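Local coordinates for protein AP endonuclease, family 2 (Brucella melitensis biovar Abortus, PDB 3NGF) that probably isomerises hydroxypyruvate at a manganese site in a TIM barrel of the xylose isomerase-like family, and may also act as an endonuclease, at residues A[44-49]-A[68-73]; A[183-188]-A[209-214]; A[216-221]-A[245-250]. All coordinates share one frame; numbering follows the deposited sequence.

Interaction 1: A[44-49]-A[68-73]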
loop_
_atom_site.group_PDB
_atom_site.type_symbol
_atom_site.label_atom_id
_atom_site.label_comp_id
_atom_site.label_asym_id
_atom_site.label_seq_id
_atom_site.Cartn_x
_atom_site.Cartn_y
_atom_site.Cartn_z
ATOM N N PHE A 44 -3.947 8.638 -2.805
ATOM C CA PHE A 44 -5.173 9.356 -2.433
ATOM C C PHE A 44 -6.031 9.759 -3.618
ATOM O O PHE A 44 -5.583 10.516 -4.474
ATOM C CB PHE A 44 -4.839 10.602 -1.587
ATOM C CG PHE A 44 -3.850 10.347 -0.476
ATOM C CD1 PHE A 44 -4.186 9.568 0.624
ATOM C CD2 PHE A 44 -2.572 10.894 -0.523
ATOM C CE1 PHE A 44 -3.278 9.340 1.659
ATOM C CE2 PHE A 44 -1.663 10.652 0.499
ATOM C CZ PHE A 44 -2.018 9.881 1.593
ATOM N N PRO A 45 -7.279 9.274 -3.667
ATOM C CA PRO A 45 -8.201 9.688 -4.731
ATOM C C PRO A 45 -9.066 10.907 -4.389
ATOM O O PRO A 45 -9.889 11.325 -5.214
ATOM C CB PRO A 45 -9.102 8.477 -4.859
ATOM C CG PRO A 45 -9.180 7.959 -3.471
ATOM C CD PRO A 45 -7.837 8.182 -2.855
ATOM N N TYR A 46 -8.882 11.486 -3.203
ATOM C CA TYR A 46 -9.911 12.329 -2.594
ATOM C C TYR A 46 -10.061 13.701 -3.242
ATOM O O TYR A 46 -11.078 14.368 -3.005
ATOM C CB TYR A 46 -9.707 12.434 -1.067
ATOM C CG TYR A 46 -9.624 11.054 -0.453
ATOM C CD1 TYR A 46 -10.723 10.213 -0.461
ATOM C CD2 TYR A 46 -8.436 10.556 0.046
ATOM C CE1 TYR A 46 -10.664 8.955 0.026
ATOM C CE2 TYR A 46 -8.367 9.287 0.548
ATOM C CZ TYR A 46 -9.473 8.471 0.520
ATOM O OH TYR A 46 -9.421 7.180 1.012
ATOM N N ASP A 47 -9.072 14.126 -4.046
ATOM C CA ASP A 47 -9.181 15.391 -4.792
ATOM C C ASP A 47 -9.885 15.217 -6.141
ATOM O O ASP A 47 -10.025 16.194 -6.890
ATOM C CB ASP A 47 -7.810 16.067 -4.978
ATOM C CG ASP A 47 -7.914 17.605 -5.196
ATOM O OD1 ASP A 47 -8.714 18.304 -4.501
ATOM O OD2 ASP A 47 -7.169 18.123 -6.067
ATOM N N PHE A 48 -10.351 13.998 -6.425
ATOM C CA PHE A 48 -11.105 13.677 -7.642
ATOM C C PHE A 48 -12.460 13.042 -7.314
ATOM O O PHE A 48 -12.619 12.407 -6.263
ATOM C CB PHE A 48 -10.258 12.755 -8.545
ATOM C CG PHE A 48 -8.931 13.351 -8.961
ATOM C CD1 PHE A 48 -7.792 13.203 -8.160
ATOM C CD2 PHE A 48 -8.816 14.057 -10.163
ATOM C CE1 PHE A 48 -6.575 13.758 -8.548
ATOM C CE2 PHE A 48 -7.622 14.609 -10.565
ATOM C CZ PHE A 48 -6.484 14.475 -9.765
ATOM N N ASP A 49 -13.440 13.236 -8.200
ATOM C CA ASP A 49 -14.780 12.622 -8.118
ATOM C C ASP A 49 -14.630 11.091 -8.250
ATOM O O ASP A 49 -14.026 10.591 -9.200
ATOM C CB ASP A 49 -15.680 13.194 -9.228
ATOM C CG ASP A 49 -17.100 12.562 -9.304
ATOM O OD1 ASP A 49 -17.541 11.797 -8.406
ATOM O OD2 ASP A 49 -17.807 12.869 -10.287
ATOM N N ASN A 68 -5.104 4.560 -0.087
ATOM C CA ASN A 68 -5.026 4.888 1.342
ATOM C C ASN A 68 -6.256 5.616 1.819
ATOM O O ASN A 68 -6.870 6.392 1.080
ATOM C CB ASN A 68 -3.828 5.783 1.639
ATOM C CG ASN A 68 -2.511 5.158 1.312
ATOM O OD1 ASN A 68 -2.437 4.032 0.846
ATOM N ND2 ASN A 68 -1.424 5.914 1.561
ATOM N N MET A 69 -6.585 5.421 3.092
ATOM C CA MET A 69 -7.571 6.266 3.749
ATOM C C MET A 69 -7.034 7.714 3.880
ATOM O O MET A 69 -5.822 7.937 3.794
ATOM C CB MET A 69 -7.915 5.681 5.121
ATOM C CG MET A 69 -8.430 4.246 5.068
ATOM S SD MET A 69 -9.044 3.731 6.659
ATOM C CE MET A 69 -9.845 2.166 6.249
ATOM N N PRO A 70 -7.922 8.698 4.094
ATOM C CA PRO A 70 -7.447 10.087 4.218
ATOM C C PRO A 70 -6.351 10.192 5.298
ATOM O O PRO A 70 -6.472 9.575 6.371
ATOM C CB PRO A 70 -8.706 10.854 4.610
ATOM C CG PRO A 70 -9.830 10.051 4.064
ATOM C CD PRO A 70 -9.393 8.614 4.111
ATOM N N PRO A 71 -5.284 10.945 5.024
ATOM C CA PRO A 71 -4.125 10.993 5.928
ATOM C C PRO A 71 -4.116 12.121 6.975
ATOM O O PRO A 71 -3.191 12.188 7.794
ATOM C CB PRO A 71 -2.997 11.233 4.951
ATOM C CG PRO A 71 -3.594 12.132 3.964
ATOM C CD PRO A 71 -5.010 11.680 3.782
ATOM N N GLY A 72 -5.124 12.984 6.944
ATOM C CA GLY A 72 -5.095 14.247 7.701
ATOM C C GLY A 72 -4.511 15.360 6.842
ATOM O O GLY A 72 -4.645 15.333 5.627
ATOM N N ASP A 73 -3.851 16.323 7.469
ATOM C CA ASP A 73 -3.297 17.485 6.768
ATOM C C ASP A 73 -1.892 17.169 6.235
ATOM O O ASP A 73 -0.903 17.429 6.907
ATOM C CB ASP A 73 -3.246 18.676 7.735
ATOM C CG ASP A 73 -2.928 19.999 7.060
ATOM O OD1 ASP A 73 -2.565 20.034 5.858
ATOM O OD2 ASP A 73 -3.047 21.029 7.772
#

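Interaction 2: A[183-188]-A[209-214]. With MN (manganese (II) ion), chain C.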
loop_
_atom_site.group_PDB
_atom_site.type_symbol
_atom_site.label_atom_id
_atom_site.label_comp_id
_atom_site.label_asym_id
_atom_site.label_seq_id
_atom_site.Cartn_x
_atom_site.Cartn_y
_atom_site.Cartn_z
ATOM N N GLN A 183 0.655 -4.757 4.906
ATOM C CA GLN A 183 1.083 -4.379 3.571
ATOM C C GLN A 183 2.619 -4.461 3.568
ATOM O O GLN A 183 3.287 -3.673 4.234
ATOM C CB GLN A 183 0.603 -2.965 3.272
ATOM C CG GLN A 183 0.982 -2.405 1.895
ATOM C CD GLN A 183 0.270 -1.116 1.595
ATOM O OE1 GLN A 183 -0.869 -0.916 1.997
ATOM N NE2 GLN A 183 0.926 -0.230 0.856
ATOM N N LEU A 184 3.150 -5.447 2.855
ATOM C CA LEU A 184 4.592 -5.752 2.837
ATOM C C LEU A 184 5.265 -5.060 1.642
ATOM O O LEU A 184 5.230 -5.573 0.508
ATOM C CB LEU A 184 4.760 -7.273 2.750
ATOM C CG LEU A 184 6.164 -7.865 2.623
ATOM C CD1 LEU A 184 7.077 -7.335 3.725
ATOM C CD2 LEU A 184 6.134 -9.415 2.592
ATOM N N ASP A 185 5.818 -3.879 1.886
ATOM C CA ASP A 185 6.606 -3.140 0.893
ATOM C C ASP A 185 8.071 -3.580 1.088
ATOM O O ASP A 185 8.698 -3.341 2.160
ATOM C CB ASP A 185 6.366 -1.640 1.093
ATOM C CG ASP A 185 7.114 -0.752 0.104
ATOM O OD1 ASP A 185 8.207 -1.131 -0.316
ATOM O OD2 ASP A 185 6.642 0.365 -0.226
ATOM N N LEU A 186 8.592 -4.286 0.087
ATOM C CA LEU A 186 9.885 -4.960 0.256
ATOM C C LEU A 186 11.029 -3.959 0.288
ATOM O O LEU A 186 12.131 -4.232 0.810
ATOM C CB LEU A 186 10.079 -6.025 -0.832
ATOM C CG LEU A 186 9.162 -7.232 -0.695
ATOM C CD1 LEU A 186 9.261 -8.110 -1.935
ATOM C CD2 LEU A 186 9.479 -8.036 0.593
ATOM N N TYR A 187 10.783 -2.788 -0.281
ATOM C CA TYR A 187 11.735 -1.679 -0.168
ATOM C C TYR A 187 11.912 -1.309 1.333
ATOM O O TYR A 187 13.048 -1.228 1.853
ATOM C CB TYR A 187 11.229 -0.488 -1.021
ATOM C CG TYR A 187 11.956 0.815 -0.801
ATOM C CD1 TYR A 187 13.141 1.098 -1.461
ATOM C CD2 TYR A 187 11.443 1.776 0.057
ATOM C CE1 TYR A 187 13.830 2.303 -1.239
ATOM C CE2 TYR A 187 12.095 2.980 0.260
ATOM C CZ TYR A 187 13.290 3.231 -0.361
ATOM O OH TYR A 187 13.918 4.439 -0.129
ATOM N N HIS A 188 10.799 -1.104 2.023
ATOM C CA HIS A 188 10.869 -0.771 3.445
ATOM C C HIS A 188 11.411 -1.950 4.277
ATOM O O HIS A 188 12.165 -1.745 5.207
ATOM C CB HIS A 188 9.484 -0.349 3.951
ATOM C CG HIS A 188 8.959 0.917 3.338
ATOM N ND1 HIS A 188 9.700 2.078 3.255
ATOM C CD2 HIS A 188 7.729 1.223 2.867
ATOM C CE1 HIS A 188 8.948 3.033 2.729
ATOM N NE2 HIS A 188 7.757 2.529 2.460
ATOM N N HIS A 209 -0.942 -7.525 0.577
ATOM C CA HIS A 209 -0.446 -6.718 -0.516
ATOM C C HIS A 209 1.062 -6.649 -0.358
ATOM O O HIS A 209 1.582 -6.713 0.762
ATOM C CB HIS A 209 -1.075 -5.327 -0.520
ATOM C CG HIS A 209 -0.829 -4.558 -1.787
ATOM N ND1 HIS A 209 -1.189 -5.037 -3.026
ATOM C CD2 HIS A 209 -0.221 -3.367 -2.006
ATOM C CE1 HIS A 209 -0.806 -4.173 -3.958
ATOM N NE2 HIS A 209 -0.222 -3.146 -3.362
ATOM N N VAL A 210 1.727 -6.540 -1.492
ATOM C CA VAL A 210 3.170 -6.452 -1.587
ATOM C C VAL A 210 3.458 -5.253 -2.504
ATOM O O VAL A 210 2.720 -4.983 -3.440
ATOM C CB VAL A 210 3.785 -7.752 -2.154
ATOM C CG1 VAL A 210 5.326 -7.588 -2.393
ATOM C CG2 VAL A 210 3.493 -8.941 -1.234
ATOM N N GLN A 211 4.517 -4.529 -2.191
ATOM C CA GLN A 211 5.034 -3.468 -3.040
ATOM C C GLN A 211 6.530 -3.663 -3.240
ATOM O O GLN A 211 7.196 -4.307 -2.414
ATOM C CB GLN A 211 4.760 -2.098 -2.441
ATOM C CG GLN A 211 3.276 -1.695 -2.510
ATOM C CD GLN A 211 3.008 -0.448 -1.731
ATOM O OE1 GLN A 211 3.523 -0.276 -0.636
ATOM N NE2 GLN A 211 2.226 0.455 -2.305
ATOM N N ILE A 212 7.024 -3.140 -4.361
ATOM C CA ILE A 212 8.431 -3.250 -4.761
ATOM C C ILE A 212 9.022 -1.947 -5.315
ATOM O O ILE A 212 8.328 -1.104 -5.903
ATOM C CB ILE A 212 8.664 -4.393 -5.796
ATOM C CG1 ILE A 212 7.996 -4.089 -7.145
ATOM C CG2 ILE A 212 8.205 -5.749 -5.215
ATOM C CD1 ILE A 212 8.333 -5.105 -8.270
ATOM N N ALA A 213 10.336 -1.798 -5.111
ATOM C CA ALA A 213 11.121 -0.711 -5.657
ATOM C C ALA A 213 12.582 -1.075 -5.399
ATOM O O ALA A 213 12.890 -1.802 -4.427
ATOM C CB ALA A 213 10.768 0.664 -4.989
ATOM N N SER A 214 13.486 -0.609 -6.250
ATOM C CA SER A 214 14.912 -0.883 -6.023
ATOM C C SER A 214 15.394 -0.326 -4.682
ATOM O O SER A 214 14.900 0.705 -4.208
ATOM C CB SER A 214 15.788 -0.348 -7.173
ATOM O OG SER A 214 15.929 1.052 -7.143
HETATM MN MN MN C . 4.767 1.483 0.154
HETATM O O HOH W 1 5.658 3.426 0.913
HETATM O O HOH W 2 2.614 2.654 0.447
#

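Interaction 3: A[216-221]-A[245-250]. With MN (manganese (II) ion), chain C.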
loop_
_atom_site.group_PDB
_atom_site.type_symbol
_atom_site.label_atom_id
_atom_site.label_comp_id
_atom_site.label_asym_id
_atom_site.label_seq_id
_atom_site.Cartn_x
_atom_site.Cartn_y
_atom_site.Cartn_z
ATOM N N PRO A 216 19.075 0.824 -2.880
ATOM C CA PRO A 216 18.471 1.855 -2.048
ATOM C C PRO A 216 17.755 3.016 -2.769
ATOM O O PRO A 216 17.171 3.881 -2.093
ATOM C CB PRO A 216 19.678 2.396 -1.290
ATOM C CG PRO A 216 20.781 2.353 -2.323
ATOM C CD PRO A 216 20.524 1.073 -3.078
ATOM N N ASP A 217 17.803 3.081 -4.093
ATOM C CA ASP A 217 17.404 4.332 -4.764
ATOM C C ASP A 217 15.938 4.459 -5.212
ATOM O O ASP A 217 15.560 5.488 -5.752
ATOM C CB ASP A 217 18.337 4.647 -5.908
ATOM C CG ASP A 217 19.731 4.982 -5.419
ATOM O OD1 ASP A 217 19.847 5.738 -4.423
ATOM O OD2 ASP A 217 20.680 4.483 -6.017
ATOM N N ARG A 218 15.164 3.418 -4.965
ATOM C CA ARG A 218 13.694 3.422 -5.117
ATOM C C ARG A 218 13.262 3.638 -6.564
ATOM O O ARG A 218 12.326 4.374 -6.844
ATOM C CB ARG A 218 13.055 4.417 -4.145
ATOM C CG ARG A 218 11.651 4.019 -3.698
ATOM C CD ARG A 218 11.098 4.946 -2.628
ATOM N NE ARG A 218 9.843 4.409 -2.096
ATOM C CZ ARG A 218 9.176 4.921 -1.058
ATOM N NH1 ARG A 218 9.596 6.023 -0.447
ATOM N NH2 ARG A 218 8.061 4.339 -0.656
ATOM N N HIS A 219 13.943 2.943 -7.470
ATOM C CA HIS A 219 13.635 2.984 -8.900
ATOM C C HIS A 219 13.127 1.606 -9.376
ATOM O O HIS A 219 12.720 0.765 -8.565
ATOM C CB HIS A 219 14.862 3.432 -9.733
ATOM C CG HIS A 219 15.462 4.749 -9.337
ATOM N ND1 HIS A 219 14.719 5.901 -9.189
ATOM C CD2 HIS A 219 16.752 5.107 -9.126
ATOM C CE1 HIS A 219 15.522 6.902 -8.859
ATOM N NE2 HIS A 219 16.763 6.449 -8.823
ATOM N N GLU A 220 13.127 1.377 -10.690
ATOM C CA GLU A 220 12.708 0.099 -11.262
ATOM C C GLU A 220 13.320 -1.101 -10.542
ATOM O O GLU A 220 14.512 -1.061 -10.183
ATOM C CB GLU A 220 13.092 0.039 -12.739
ATOM C CG GLU A 220 12.193 0.877 -13.647
ATOM C CD GLU A 220 12.538 2.377 -13.730
ATOM O OE1 GLU A 220 13.455 2.867 -13.040
ATOM O OE2 GLU A 220 11.886 3.066 -14.543
ATOM N N PRO A 221 12.551 -2.201 -10.372
ATOM C CA PRO A 221 13.050 -3.388 -9.637
ATOM C C PRO A 221 13.992 -4.277 -10.477
ATOM O O PRO A 221 13.824 -5.501 -10.526
ATOM C CB PRO A 221 11.779 -4.169 -9.321
ATOM C CG PRO A 221 10.858 -3.841 -10.489
ATOM C CD PRO A 221 11.144 -2.378 -10.795
ATOM N N GLY A 245 2.409 -4.191 -6.040
ATOM C CA GLY A 245 2.366 -2.769 -6.405
ATOM C C GLY A 245 3.734 -2.219 -6.771
ATOM O O GLY A 245 4.700 -2.444 -6.050
ATOM N N CYS A 246 3.807 -1.508 -7.893
ATOM C CA CYS A 246 5.058 -0.886 -8.364
ATOM C C CYS A 246 5.200 0.573 -7.875
ATOM O O CYS A 246 5.051 1.548 -8.634
ATOM C CB CYS A 246 5.133 -0.965 -9.888
ATOM S SG CYS A 246 5.130 -2.672 -10.510
ATOM N N GLU A 247 5.539 0.711 -6.603
ATOM C CA GLU A 247 5.666 1.991 -5.960
ATOM C C GLU A 247 7.138 2.399 -6.009
ATOM O O GLU A 247 7.862 2.377 -4.979
ATOM C CB GLU A 247 5.205 1.914 -4.514
ATOM C CG GLU A 247 5.070 3.278 -3.911
ATOM C CD GLU A 247 4.707 3.240 -2.454
ATOM O OE1 GLU A 247 4.863 2.183 -1.803
ATOM O OE2 GLU A 247 4.282 4.295 -1.969
ATOM N N TYR A 248 7.567 2.741 -7.209
ATOM C CA TYR A 248 8.914 3.202 -7.419
ATOM C C TYR A 248 8.885 4.475 -8.234
ATOM O O TYR A 248 7.907 4.785 -8.940
ATOM C CB TYR A 248 9.772 2.116 -8.088
ATOM C CG TYR A 248 9.417 1.714 -9.524
ATOM C CD1 TYR A 248 9.663 2.564 -10.594
ATOM C CD2 TYR A 248 8.833 0.481 -9.797
ATOM C CE1 TYR A 248 9.368 2.190 -11.907
ATOM C CE2 TYR A 248 8.528 0.094 -11.118
ATOM C CZ TYR A 248 8.812 0.951 -12.165
ATOM O OH TYR A 248 8.543 0.558 -13.463
ATOM N N ASN A 249 9.977 5.202 -8.128
ATOM C CA ASN A 249 10.184 6.418 -8.914
ATOM C C ASN A 249 11.015 6.073 -10.131
ATOM O O ASN A 249 12.183 5.711 -10.000
ATOM C CB ASN A 249 10.900 7.459 -8.075
ATOM C CG ASN A 249 10.197 7.733 -6.777
ATOM O OD1 ASN A 249 8.968 7.981 -6.748
ATOM N ND2 ASN A 249 10.963 7.744 -5.685
ATOM N N PRO A 250 10.427 6.176 -11.328
ATOM C CA PRO A 250 11.214 5.727 -12.490
ATOM C C PRO A 250 12.534 6.488 -12.620
ATOM O O PRO A 250 12.577 7.700 -12.351
ATOM C CB PRO A 250 10.269 6.009 -13.663
ATOM C CG PRO A 250 8.869 5.944 -13.054
ATOM C CD PRO A 250 9.044 6.564 -11.703
HETATM MN MN MN C . 4.767 1.483 0.154
HETATM O O HOH W 3 13.709 7.577 -5.855
HETATM O O HOH W 4 8.278 1.781 -2.241
HETATM O O HOH W 5 9.380 2.343 -15.229
HETATM O O HOH W 2 2.614 2.654 0.447
HETATM O O HOH W 1 5.658 3.426 0.913
#

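Interaction 1: A[44-49]-A[68-73]
Two loops that leave the barrel after strands 39-41 and 63-68 meet here with no ladder of backbone bonds between them, F44 and N68 lying closest with their CA atoms 5.9 Å apart. A type I beta turn from P45 to F48, closed by the bond from F48 N to P45 O, swings the first loop round, and Y46 CB points at the second. With CG anti to its carbonyl carbon (chi1 -54°), Y46 reaches across and donates its hydroxyl to the backbone oxygen of N68, OH to O 2.7 Å, the donor tilted 19° from the carbonyl plane. P70 covers one face of this ring in a CH-pi contact, its CG 4.0 Å from the Y46 centroid, while CD of P45 lies over the opposite face. F44 repeats the theme: P71 CG stands over its ring, 4.0 Å from the centroid, and M69 O comes to the ring edge. N68 lays CB against F44 CE1 at 3.6 Å, its amide plane nearly perpendicular to the ring. Two aromatic rings against two consecutive prolines imply a largely apolar junction in which the Y46 hydroxyl satisfies the carbonyl of N68, the one hydrogen bond between the two segments.

Interaction 2: A[183-188]-A[209-214]
The manganese site at the C-terminal end of the barrel strands is built in part by this parallel pair, in which D185 and Q211 sit side by side and turn their side chains to the same face. D185 OD2 binds the metal at 2.2 Å and Q211 OE1 at 2.3 Å; two waters, E150 and E247 complete the six ligands. The carboxylate and amide planes stand 77° apart, so the two flat groups are turned nearly crosswise as they converge on the ion. Q211 OE1 also accepts a hydrogen bond from Q183 NE2 at 3.0 Å, the donor lying above the carbonyl plane rather than on a lone pair. With the metal and Q183 on OE1 and E41 on NE2, both ends of the amide are engaged, which probably fixes its rotation. H188 NE2 hydrogen-bonds to a metal-bound water, a second-shell contact. Beneath the site, L184 N bonds to H209 O, Q211 N to L184 O, and L186 N to Q211 O at 2.9 Å and nearly straight (174°). D185 also caps the following helix, though weakly. On the outer face L186 CD1 packs on V210 CG1 and I212 CG2, and helix 228-237 covers these residues, while inside the barrel Q183, H209 and Q211 touch L66 of strand 63-68.

Interaction 3: A[216-221]-A[245-250]
E247, the first residue of 245-250 to meet the loop 216-221, shows how a metal ligand can be tied to a neighbouring loop through water and charge. Its chain is extended, with CG opposite the backbone N (chi1 -169°), and carries OE1 to the manganese at 2.1 Å. The residue is predicted to serve as proton donor or acceptor. R218, also stretched out, brings NH2 to 4.0 Å from E247 OE2; that oxygen lies well out of the guanidinium plane, so the attraction is one of charge, without an N-H aimed at it. A water bridges the pair: it accepts from R218 NH2 and lies 2.8 Å from the backbone oxygen, E247 O, to which it probably donates.

Y248 follows, and its ring lies under the backbone of E220: CA of E220 stands over the ring centre, 3.8 Å from the centroid and only 5° off the normal, a close CH-pi contact. CD of P221 packs against Y248 CE2. At the far end of the ring, one water accepts from Y248 OH and donates to E220 OE2, while W260 also bonds to the hydroxyl.

N249 makes its direct hydrogen bonds to the loop through its main chain. Its N donates to R218 O at 2.8 Å, and its O accepts from H219 ND1 at 2.7 Å, close to the plane of the imidazole. Its ND2 donates to a water that in turn donates to D217 O. P250 ends the walk, its CB 3.5 Å from E220 OE2, while the other oxygen of that carboxylate receives R251 N.

The contact thus joins the loop between strand 207-212 and helix 228-237 to the end of strand 243-246, the last of the barrel. Y187 and H188 of helix 186-192 touch the R218 side chain, and N15 of strand 11-15 touches E247.

From the N terminus, interaction 1 comes first, joining the loops after the second and third barrel strands and closing a loop that holds helix 50-59. Interaction 2 closes the next, from strand 180-185 to strand 207-212, and interaction 3 the last, from the loop after that strand to the end of strand 243-246. The three follow in series, none enclosing or crossing another. Interactions 2 and 3 touch: V210 O lies 2.7 Å from G245 N in the sheet, S214 OG takes H219 N, and both share the manganese and its two waters. Interaction 1 does not touch the others: its centre is about 21 Å from that of interaction 2, though their nearest atoms come within about 5 Å.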